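Local atomic coordinates of RabGAP/TBC protein (Chlamydomonas reinhardtii, PDB entry 4P17), a protein that probably acts as a GTPase-activating protein for Rab GTPases in the flagellum, through its all-helical TBC domain. Residues Q139-H144 and A178-I183. Sequence-based numbering, arbitrary orientation.
Sequences QAYSVH and ALVEDI
Tyr141 and His144 both donate to a single carboxylate oxygen of Glu181, bridging the C-terminal ends of two helices in the all-helical TBC fold, 128-144 and 169-183. The bond from Tyr141 OH to Glu181 OE2 is short, 2.6 Å, and takes the anti lone pair; ring and carboxylate are nearly coplanar, 27° apart. His144 NE2 meets Glu181 OE2 at 2.9 Å on the syn side of the carboxylate, somewhat out of its plane. OE2 lies close to the imidazole plane, but the N-H...O angle is 146°, so the bond is noticeably bent. Two donors on one oxygen should favour a charged carboxylate, and Lys86 forms a salt bridge with the other oxygen, OE1.

Beside this polar junction, Val180 packs against the phenol end, its CB 3.4 Å from Tyr141 OH and 4.1 Å from Tyr141 CZ. The axes of the two short segments come no closer than 12.5 Å, so long side chains span the gap: Glu181 runs extended beyond CG, while the two rings come from the opposite direction, each with CG anti to the backbone N (Tyr141 chi1 -166°).

Further out, Phe173 packs edge-to-face with the imidazole, whose turning is limited by hydrogen bonds at both nitrogens, NE2 to Glu181 and ND1 with Tyr94 OH. The phenol oxygen of Tyr141 is also hydrogen-bonded with Asn145 ND2.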
loop_
_atom_site.group_PDB
_atom_site.type_symbol
_atom_site.label_atom_id
_atom_site.label_comp_id
_atom_site.label_asym_id
_atom_site.label_seq_id
_atom_site.Cartn_x
_atom_site.Cartn_y
_atom_site.Cartn_z
ATOM N N GLN A 139 13.129 11.639 6.934
ATOM C CA GLN A 139 13.811 12.922 7.037
ATOM C C GLN A 139 14.609 13.173 5.724
ATOM O O GLN A 139 14.617 14.283 5.185
ATOM C CB GLN A 139 14.707 12.943 8.288
ATOM C CG GLN A 139 16.082 12.305 8.094
ATOM C CD GLN A 139 16.842 12.094 9.398
ATOM O OE1 GLN A 139 16.245 11.975 10.480
ATOM N NE2 GLN A 139 18.166 12.041 9.298
ATOM N N ALA A 140 15.224 12.117 5.198
ATOM C CA ALA A 140 15.940 12.165 3.929
ATOM C C ALA A 140 15.004 12.601 2.815
ATOM O O ALA A 140 15.324 13.484 2.012
ATOM C CB ALA A 140 16.550 10.806 3.601
ATOM N N TYR A 141 13.829 11.980 2.752
ATOM C CA TYR A 141 12.937 12.297 1.656
ATOM C C TYR A 141 12.445 13.753 1.764
ATOM O O TYR A 141 12.304 14.440 0.745
ATOM C CB TYR A 141 11.741 11.332 1.601
ATOM C CG TYR A 141 11.064 11.506 0.275
ATOM C CD1 TYR A 141 11.627 10.980 -0.873
ATOM C CD2 TYR A 141 9.912 12.273 0.160
ATOM C CE1 TYR A 141 11.032 11.199 -2.108
ATOM C CE2 TYR A 141 9.324 12.501 -1.079
ATOM C CZ TYR A 141 9.892 11.962 -2.186
ATOM O OH TYR A 141 9.320 12.192 -3.410
ATOM N N SER A 142 12.263 14.224 2.997
ATOM C CA SER A 142 11.688 15.549 3.258
ATOM C C SER A 142 12.570 16.705 2.792
ATOM O O SER A 142 12.068 17.797 2.471
ATOM C CB SER A 142 11.397 15.701 4.757
ATOM O OG SER A 142 12.580 15.988 5.475
ATOM N N VAL A 143 13.880 16.471 2.767
ATOM C CA VAL A 143 14.830 17.434 2.211
ATOM C C VAL A 143 15.083 17.186 0.720
ATOM O O VAL A 143 15.363 18.123 -0.023
ATOM C CB VAL A 143 16.168 17.420 2.982
ATOM C CG1 VAL A 143 15.918 17.849 4.440
ATOM C CG2 VAL A 143 16.845 16.049 2.928
ATOM N N HIS A 144 14.955 15.944 0.277
ATOM C CA HIS A 144 15.109 15.620 -1.142
ATOM C C HIS A 144 14.028 16.277 -1.996
ATOM O O HIS A 144 14.287 16.754 -3.091
ATOM C CB HIS A 144 15.081 14.119 -1.297
ATOM C CG HIS A 144 14.671 13.646 -2.632
ATOM N ND1 HIS A 144 15.504 13.669 -3.727
ATOM C CD2 HIS A 144 13.510 13.093 -3.045
ATOM C CE1 HIS A 144 14.859 13.159 -4.763
ATOM N NE2 HIS A 144 13.657 12.791 -4.369
ATOM N N ALA A 178 9.829 7.178 -6.176
ATOM C CA ALA A 178 9.078 6.731 -7.351
ATOM C C ALA A 178 7.569 6.901 -7.142
ATOM O O ALA A 178 6.859 7.373 -8.011
ATOM C CB ALA A 178 9.421 5.296 -7.677
ATOM N N LEU A 179 7.096 6.581 -5.952
ATOM C CA LEU A 179 5.669 6.642 -5.647
ATOM C C LEU A 179 5.103 8.055 -5.675
ATOM O O LEU A 179 4.098 8.336 -6.327
ATOM C CB LEU A 179 5.452 5.996 -4.278
ATOM C CG LEU A 179 4.085 6.161 -3.647
ATOM C CD1 LEU A 179 3.100 5.190 -4.323
ATOM C CD2 LEU A 179 4.149 5.914 -2.167
ATOM N N VAL A 180 5.748 8.933 -4.934
ATOM C CA VAL A 180 5.365 10.327 -4.817
ATOM C C VAL A 180 5.580 11.059 -6.119
ATOM O O VAL A 180 4.733 11.853 -6.518
ATOM C CB VAL A 180 6.174 11.029 -3.725
ATOM C CG1 VAL A 180 5.803 12.483 -3.617
ATOM C CG2 VAL A 180 5.955 10.350 -2.397
ATOM N N GLU A 181 6.722 10.831 -6.764
ATOM C CA GLU A 181 7.083 11.676 -7.889
ATOM C C GLU A 181 6.552 11.196 -9.234
ATOM O O GLU A 181 6.318 12.022 -10.120
ATOM C CB GLU A 181 8.599 11.825 -7.943
ATOM C CG GLU A 181 9.144 12.379 -6.635
ATOM C CD GLU A 181 10.627 12.197 -6.463
ATOM O OE1 GLU A 181 11.387 12.093 -7.468
ATOM O OE2 GLU A 181 11.042 12.123 -5.295
ATOM N N ASP A 182 6.361 9.882 -9.402
ATOM C CA ASP A 182 6.148 9.304 -10.746
ATOM C C ASP A 182 4.859 8.484 -10.855
ATOM O O ASP A 182 4.269 8.404 -11.911
ATOM C CB ASP A 182 7.338 8.418 -11.143
ATOM C CG ASP A 182 8.648 9.186 -11.133
ATOM O OD1 ASP A 182 8.625 10.379 -11.493
ATOM O OD2 ASP A 182 9.681 8.606 -10.772
ATOM N N ILE A 183 4.434 7.898 -9.747
ATOM C CA ILE A 183 3.284 6.991 -9.769
ATOM C C ILE A 183 2.006 7.723 -9.344
ATOM O O ILE A 183 1.030 7.743 -10.106
ATOM C CB ILE A 183 3.521 5.788 -8.896
ATOM C CG1 ILE A 183 4.723 4.993 -9.444
ATOM C CG2 ILE A 183 2.270 4.902 -8.878
ATOM C CD1 ILE A 183 5.070 3.721 -8.640
#